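Long-range contact in sensor histidine kinase (Rhodopseudomonas palustris, PDB 3VA9), which probably relays signals as a membrane-bound kinase that autophosphorylates on histidine using ATP, and is represented here by its helical sensor domain: residues E33-G45 against R91-P103. Sequence-based numbering, arbitrary orientation.
Sequences EAETSERGFLLTG and RMAQLGRVVELGP
Helices 33-44 and 91-101 run nearly parallel, with axes 9.7 Å apart at closest approach and crossing at 16°. Past the end of helix 91-101, the turn at Gly102 (positive phi) brings Pro103 against the 33-45 segment, and the CA atoms of Leu42 and Pro103 come within 4.5 Å. Pro103 CD lies over one face of the Phe41 ring, 4.0 Å from its centroid, a CH-pi contact, while Val99 O meets the ring edge in plane. Leu42 crosses Val98 at about a right angle, and its CD1 packs tightly on Val98 CG1 (3.4 Å). Glu38 CG, anti to the backbone N, lies against Val99 CG2 (3.3 Å); the bend at chi2 turns the carboxylate so that OE1 faces Leu95 CD2 and OE2 faces Val98 CG1. Toward the N-terminal ends of the two segments, Ala34 CB packs on Leu95 CD1 and Met92 CE. Arg91 NH2 donates to Glu35 OE1 (2.8 Å, 153° at the hydrogen) in its own guanidinium plane, on the anti side of the carboxylate and tilted out of its plane, the two groups turned 82° apart; Leu95 CD2 covers one guanidinium face. In this CHASE3 four-helix bundle, helix 47-70 packs on Phe41, helix 106-116 on Leu42 and Glu38, and helix 121-142 on the Glu35-Arg91 salt bridge.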
ATOM      1  N   GLU A  33       6.706  -2.634   2.317  1.00 24.82           N
ATOM      2  CA  GLU A  33       7.275  -3.953   2.071  1.00 27.96           C
ATOM      3  C   GLU A  33       7.129  -4.397   0.607  1.00 28.80           C
ATOM      4  O   GLU A  33       8.030  -5.023   0.061  1.00 33.06           O
ATOM      5  CB  GLU A  33       6.672  -4.980   3.032  1.00 31.02           C
ATOM      6  CG  GLU A  33       7.389  -6.319   3.033  1.00 55.08           C
ATOM      7  CD  GLU A  33       8.865  -6.195   3.390  1.00 70.74           C
ATOM      8  OE1 GLU A  33       9.175  -5.623   4.457  1.00 76.64           O
ATOM      9  OE2 GLU A  33       9.716  -6.676   2.608  1.00 71.83           O
ATOM     10  N   ALA A  34       6.008  -4.058  -0.031  1.00 24.25           N
ATOM     11  CA  ALA A  34       5.809  -4.385  -1.447  1.00 22.67           C
ATOM     12  C   ALA A  34       6.790  -3.607  -2.322  1.00 27.28           C
ATOM     13  O   ALA A  34       7.401  -4.155  -3.242  1.00 23.12           O
ATOM     14  CB  ALA A  34       4.365  -4.088  -1.870  1.00 22.19           C
ATOM     15  N   GLU A  35       6.930  -2.320  -2.026  1.00 24.13           N
ATOM     16  CA  GLU A  35       7.864  -1.472  -2.753  1.00 32.37           C
ATOM     17  C   GLU A  35       9.318  -1.917  -2.567  1.00 29.13           C
ATOM     18  O   GLU A  35      10.041  -2.137  -3.536  1.00 31.44           O
ATOM     19  CB  GLU A  35       7.707  -0.017  -2.315  1.00 30.91           C
ATOM     20  CG  GLU A  35       8.527   0.950  -3.142  1.00 32.29           C
ATOM     21  CD  GLU A  35       8.496   2.341  -2.564  1.00 36.47           C
ATOM     22  OE1 GLU A  35       7.613   3.117  -2.970  1.00 32.74           O
ATOM     23  OE2 GLU A  35       9.343   2.651  -1.695  1.00 37.76           O
ATOM     24  N   THR A  36       9.744  -2.065  -1.318  1.00 25.36           N
ATOM     25  CA  THR A  36      11.123  -2.447  -1.066  1.00 29.45           C
ATOM     26  C   THR A  36      11.439  -3.831  -1.661  1.00 36.16           C
ATOM     27  O   THR A  36      12.537  -4.060  -2.167  1.00 38.89           O
ATOM     28  CB  THR A  36      11.474  -2.388   0.439  1.00 26.58           C
ATOM     29  OG1 THR A  36      12.892  -2.261   0.588  1.00 31.30           O
ATOM     30  CG2 THR A  36      11.002  -3.651   1.167  1.00 26.70           C
ATOM     31  N   SER A  37      10.470  -4.741  -1.627  1.00 30.04           N
ATOM     32  CA  SER A  37      10.689  -6.084  -2.164  1.00 30.16           C
ATOM     33  C   SER A  37      10.823  -6.054  -3.683  1.00 27.03           C
ATOM     34  O   SER A  37      11.683  -6.719  -4.246  1.00 33.11           O
ATOM     35  CB  SER A  37       9.569  -7.033  -1.742  1.00 24.81           C
ATOM     36  OG  SER A  37       9.606  -7.218  -0.348  1.00 31.13           O
ATOM     37  N   GLU A  38       9.976  -5.270  -4.334  1.00 23.01           N
ATOM     38  CA  GLU A  38      10.056  -5.096  -5.777  1.00 31.02           C
ATOM     39  C   GLU A  38      11.409  -4.507  -6.186  1.00 27.97           C
ATOM     40  O   GLU A  38      12.037  -4.973  -7.131  1.00 34.40           O
ATOM     41  CB  GLU A  38       8.889  -4.238  -6.276  1.00 29.30           C
ATOM     42  CG  GLU A  38       9.056  -3.703  -7.682  1.00 34.68           C
ATOM     43  CD  GLU A  38       9.688  -2.327  -7.697  1.00 42.87           C
ATOM     44  OE1 GLU A  38       9.021  -1.379  -7.244  1.00 42.30           O
ATOM     45  OE2 GLU A  38      10.847  -2.193  -8.152  1.00 49.71           O
ATOM     46  N   ARG A  39      11.863  -3.494  -5.462  1.00 21.69           N
ATOM     47  CA  ARG A  39      13.189  -2.921  -5.709  1.00 25.65           C
ATOM     48  C   ARG A  39      14.300  -3.933  -5.499  1.00 23.99           C
ATOM     49  O   ARG A  39      15.231  -4.001  -6.287  1.00 32.34           O
ATOM     50  CB  ARG A  39      13.418  -1.692  -4.833  1.00 25.99           C
ATOM     51  CG  ARG A  39      12.451  -0.598  -5.172  1.00 30.31           C
ATOM     52  CD  ARG A  39      12.727   0.685  -4.429  1.00 29.06           C
ATOM     53  NE  ARG A  39      11.754   1.677  -4.866  1.00 27.44           N
ATOM     54  CZ  ARG A  39      11.643   2.899  -4.373  1.00 28.37           C
ATOM     55  NH1 ARG A  39      12.465   3.313  -3.408  1.00 26.72           N
ATOM     56  NH2 ARG A  39      10.715   3.709  -4.862  1.00 21.79           N
ATOM     57  N   GLY A  40      14.196  -4.727  -4.442  1.00 27.71           N
ATOM     58  CA  GLY A  40      15.172  -5.778  -4.190  1.00 27.71           C
ATOM     59  C   GLY A  40      15.235  -6.805  -5.317  1.00 32.11           C
ATOM     60  O   GLY A  40      16.319  -7.284  -5.664  1.00 36.27           O
ATOM     61  N   PHE A  41      14.075  -7.132  -5.893  1.00 29.32           N
ATOM     62  CA  PHE A  41      13.979  -8.083  -7.012  1.00 30.26           C
ATOM     63  C   PHE A  41      14.621  -7.535  -8.285  1.00 30.15           C
ATOM     64  O   PHE A  41      15.362  -8.246  -8.971  1.00 29.14           O
ATOM     65  CB  PHE A  41      12.513  -8.453  -7.284  1.00 31.21           C
ATOM     66  CG  PHE A  41      12.316  -9.423  -8.433  1.00 37.31           C
ATOM     67  CD1 PHE A  41      12.980 -10.643  -8.457  1.00 22.84           C
ATOM     68  CD2 PHE A  41      11.447  -9.118  -9.476  1.00 32.74           C
ATOM     69  CE1 PHE A  41      12.791 -11.542  -9.506  1.00 29.42           C
ATOM     70  CE2 PHE A  41      11.246 -10.014 -10.523  1.00 34.93           C
ATOM     71  CZ  PHE A  41      11.921 -11.230 -10.538  1.00 31.24           C
ATOM     72  N   LEU A  42      14.337  -6.271  -8.599  1.00 27.31           N
ATOM     73  CA  LEU A  42      14.976  -5.611  -9.738  1.00 28.85           C
ATOM     74  C   LEU A  42      16.489  -5.578  -9.592  1.00 34.48           C
ATOM     75  O   LEU A  42      17.222  -5.754 -10.568  1.00 42.07           O
ATOM     76  CB  LEU A  42      14.483  -4.177  -9.879  1.00 34.38           C
ATOM     77  CG  LEU A  42      13.157  -3.891 -10.557  1.00 44.64           C
ATOM     78  CD1 LEU A  42      13.066  -2.390 -10.801  1.00 37.29           C
ATOM     79  CD2 LEU A  42      13.071  -4.659 -11.867  1.00 55.25           C
ATOM     80  N   LEU A  43      16.954  -5.336  -8.369  1.00 34.32           N
ATOM     81  CA  LEU A  43      18.385  -5.213  -8.098  1.00 29.67           C
ATOM     82  C   LEU A  43      19.136  -6.536  -8.196  1.00 37.95           C
ATOM     83  O   LEU A  43      20.249  -6.583  -8.728  1.00 37.64           O
ATOM     84  CB  LEU A  43      18.603  -4.625  -6.705  1.00 23.69           C
ATOM     85  CG  LEU A  43      18.544  -3.102  -6.600  1.00 31.63           C
ATOM     86  CD1 LEU A  43      18.471  -2.701  -5.138  1.00 30.41           C
ATOM     87  CD2 LEU A  43      19.747  -2.442  -7.315  1.00 25.68           C
ATOM     88  N   THR A  44      18.529  -7.602  -7.674  1.00 40.08           N
ATOM     89  CA  THR A  44      19.249  -8.859  -7.453  1.00 36.17           C
ATOM     90  C   THR A  44      18.823 -10.007  -8.357  1.00 36.81           C
ATOM     91  O   THR A  44      19.605 -10.919  -8.599  1.00 44.07           O
ATOM     92  CB  THR A  44      19.106  -9.354  -6.001  1.00 35.75           C
ATOM     93  OG1 THR A  44      17.737  -9.704  -5.745  1.00 30.90           O
ATOM     94  CG2 THR A  44      19.571  -8.289  -5.010  1.00 30.37           C
ATOM     95  N   GLY A  45      17.585  -9.980  -8.834  1.00 35.67           N
ATOM     96  CA  GLY A  45      17.066 -11.090  -9.615  1.00 31.20           C
ATOM     97  C   GLY A  45      16.799 -12.320  -8.755  1.00 37.98           C
ATOM     98  O   GLY A  45      16.551 -13.408  -9.268  1.00 42.45           O
ATOM     99  N   ARG A  91      -1.226   2.067  -6.995  1.00 22.35           N
ATOM    100  CA  ARG A  91       0.182   1.889  -6.643  1.00 28.62           C
ATOM    101  C   ARG A  91       0.630   0.450  -6.895  1.00 29.55           C
ATOM    102  O   ARG A  91       1.666   0.213  -7.519  1.00 29.24           O
ATOM    103  CB  ARG A  91       0.436   2.279  -5.181  1.00 16.16           C
ATOM    104  CG  ARG A  91       1.908   2.183  -4.762  1.00 22.30           C
ATOM    105  CD  ARG A  91       2.824   2.896  -5.774  1.00 25.50           C
ATOM    106  NE  ARG A  91       4.200   3.001  -5.290  1.00 23.06           N
ATOM    107  CZ  ARG A  91       5.256   3.233  -6.061  1.00 26.43           C
ATOM    108  NH1 ARG A  91       5.103   3.390  -7.367  1.00 28.33           N
ATOM    109  NH2 ARG A  91       6.471   3.310  -5.526  1.00 27.47           N
ATOM    110  N   MET A  92      -0.158  -0.509  -6.418  1.00 24.70           N
ATOM    111  CA  MET A  92       0.130  -1.923  -6.676  1.00 31.68           C
ATOM    112  C   MET A  92       0.202  -2.261  -8.165  1.00 29.89           C
ATOM    113  O   MET A  92       1.018  -3.073  -8.577  1.00 31.53           O
ATOM    114  CB  MET A  92      -0.881  -2.836  -5.973  1.00 28.98           C
ATOM    115  CG  MET A  92      -0.780  -2.805  -4.442  1.00 29.34           C
ATOM    116  SD  MET A  92       0.863  -3.218  -3.788  1.00 42.84           S
ATOM    117  CE  MET A  92       1.382  -1.627  -3.147  1.00 37.87           C
ATOM    118  N   ALA A  93      -0.645  -1.635  -8.977  1.00 26.45           N
ATOM    119  CA  ALA A  93      -0.600  -1.861 -10.419  1.00 24.42           C
ATOM    120  C   ALA A  93       0.698  -1.319 -10.993  1.00 24.73           C
ATOM    121  O   ALA A  93       1.258  -1.892 -11.915  1.00 27.95           O
ATOM    122  CB  ALA A  93      -1.807  -1.227 -11.120  1.00 28.60           C
ATOM    123  N   GLN A  94       1.177  -0.206 -10.444  1.00 26.98           N
ATOM    124  CA  GLN A  94       2.480   0.330 -10.846  1.00 35.29           C
ATOM    125  C   GLN A  94       3.644  -0.636 -10.545  1.00 26.57           C
ATOM    126  O   GLN A  94       4.421  -0.970 -11.432  1.00 29.64           O
ATOM    127  CB  GLN A  94       2.743   1.693 -10.185  1.00 31.19           C
ATOM    128  CG  GLN A  94       1.809   2.800 -10.637  1.00 28.85           C
ATOM    129  CD  GLN A  94       2.294   4.172 -10.186  1.00 32.92           C
ATOM    130  OE1 GLN A  94       2.844   4.324  -9.095  1.00 27.47           O
ATOM    131  NE2 GLN A  94       2.094   5.172 -11.031  1.00 28.04           N
ATOM    132  N   LEU A  95       3.764  -1.053  -9.286  1.00 27.84           N
ATOM    133  CA  LEU A  95       4.811  -1.985  -8.850  1.00 28.45           C
ATOM    134  C   LEU A  95       4.762  -3.322  -9.595  1.00 30.00           C
ATOM    135  O   LEU A  95       5.795  -3.857 -10.000  1.00 27.54           O
ATOM    136  CB  LEU A  95       4.677  -2.254  -7.347  1.00 28.25           C
ATOM    137  CG  LEU A  95       4.767  -1.065  -6.392  1.00 24.30           C
ATOM    138  CD1 LEU A  95       4.631  -1.528  -4.939  1.00 21.77           C
ATOM    139  CD2 LEU A  95       6.083  -0.283  -6.602  1.00 22.83           C
ATOM    140  N   GLY A  96       3.553  -3.854  -9.764  1.00 29.11           N
ATOM    141  CA  GLY A  96       3.352  -5.128 -10.444  1.00 19.72           C
ATOM    142  C   GLY A  96       3.840  -5.088 -11.880  1.00 30.82           C
ATOM    143  O   GLY A  96       4.333  -6.084 -12.405  1.00 34.15           O
ATOM    144  N   ARG A  97       3.710  -3.932 -12.522  1.00 31.48           N
ATOM    145  CA  ARG A  97       4.176  -3.778 -13.901  1.00 29.46           C
ATOM    146  C   ARG A  97       5.706  -3.787 -13.942  1.00 32.91           C
ATOM    147  O   ARG A  97       6.310  -4.397 -14.820  1.00 43.76           O
ATOM    148  CB  ARG A  97       3.615  -2.486 -14.510  1.00 27.35           C
ATOM    149  CG  ARG A  97       4.081  -2.160 -15.931  1.00 41.50           C
ATOM    150  CD  ARG A  97       3.777  -3.286 -16.926  1.00 47.02           C
ATOM    151  NE  ARG A  97       2.502  -3.945 -16.660  1.00 37.85           N
ATOM    152  CZ  ARG A  97       2.211  -5.185 -17.051  1.00 46.81           C
ATOM    153  NH1 ARG A  97       3.105  -5.890 -17.730  1.00 44.51           N
ATOM    154  NH2 ARG A  97       1.031  -5.725 -16.759  1.00 50.29           N
ATOM    155  N   VAL A  98       6.320  -3.101 -12.981  1.00 26.27           N
ATOM    156  CA  VAL A  98       7.767  -3.060 -12.855  1.00 28.59           C
ATOM    157  C   VAL A  98       8.326  -4.453 -12.549  1.00 29.23           C
ATOM    158  O   VAL A  98       9.340  -4.859 -13.109  1.00 31.74           O
ATOM    159  CB  VAL A  98       8.194  -2.130 -11.717  1.00 34.67           C
ATOM    160  CG1 VAL A  98       9.694  -2.236 -11.494  1.00 37.86           C
ATOM    161  CG2 VAL A  98       7.771  -0.689 -12.005  1.00 33.08           C
ATOM    162  N   VAL A  99       7.660  -5.161 -11.643  1.00 25.52           N
ATOM    163  CA  VAL A  99       8.020  -6.531 -11.276  1.00 34.98           C
ATOM    164  C   VAL A  99       7.893  -7.454 -12.491  1.00 38.55           C
ATOM    165  O   VAL A  99       8.701  -8.366 -12.683  1.00 35.09           O
ATOM    166  CB  VAL A  99       7.120  -7.042 -10.117  1.00 25.48           C
ATOM    167  CG1 VAL A  99       7.088  -8.547 -10.059  1.00 22.83           C
ATOM    168  CG2 VAL A  99       7.579  -6.467  -8.791  1.00 27.23           C
ATOM    169  N   GLU A 100       6.883  -7.193 -13.319  1.00 34.39           N
ATOM    170  CA  GLU A 100       6.653  -7.973 -14.532  1.00 38.06           C
ATOM    171  C   GLU A 100       7.762  -7.784 -15.563  1.00 42.32           C
ATOM    172  O   GLU A 100       8.256  -8.757 -16.135  1.00 43.81           O
ATOM    173  CB  GLU A 100       5.291  -7.642 -15.149  1.00 40.35           C
ATOM    174  CG  GLU A 100       4.147  -8.429 -14.544  1.00 43.05           C
ATOM    175  CD  GLU A 100       4.268  -9.922 -14.804  1.00 49.83           C
ATOM    176  OE1 GLU A 100       4.739 -10.304 -15.898  1.00 54.15           O
ATOM    177  OE2 GLU A 100       3.882 -10.713 -13.919  1.00 54.18           O
ATOM    178  N   LEU A 101       8.145  -6.533 -15.800  1.00 36.31           N
ATOM    179  CA  LEU A 101       9.277  -6.249 -16.671  1.00 36.89           C
ATOM    180  C   LEU A 101      10.551  -6.860 -16.076  1.00 38.74           C
ATOM    181  O   LEU A 101      11.297  -7.542 -16.768  1.00 34.65           O
ATOM    182  CB  LEU A 101       9.424  -4.746 -16.909  1.00 35.38           C
ATOM    183  CG  LEU A 101       8.333  -4.140 -17.801  1.00 38.59           C
ATOM    184  CD1 LEU A 101       8.331  -2.615 -17.724  1.00 37.26           C
ATOM    185  CD2 LEU A 101       8.470  -4.620 -19.252  1.00 35.16           C
ATOM    186  N   GLY A 102      10.789  -6.618 -14.791  1.00 35.14           N
ATOM    187  CA  GLY A 102      11.794  -7.369 -14.060  1.00 35.81           C
ATOM    188  C   GLY A 102      13.241  -7.091 -14.424  1.00 37.81           C
ATOM    189  O   GLY A 102      13.519  -6.349 -15.366  1.00 39.85           O
ATOM    190  N   PRO A 103      14.175  -7.697 -13.672  1.00 36.20           N
ATOM    191  CA  PRO A 103      15.615  -7.459 -13.802  1.00 41.20           C
ATOM    192  C   PRO A 103      16.142  -7.864 -15.178  1.00 45.64           C
ATOM    193  O   PRO A 103      17.108  -7.271 -15.658  1.00 44.98           O
ATOM    194  CB  PRO A 103      16.219  -8.341 -12.701  1.00 38.10           C
ATOM    195  CG  PRO A 103      15.192  -9.405 -12.464  1.00 36.41           C
ATOM    196  CD  PRO A 103      13.874  -8.732 -12.666  1.00 35.41           C
TER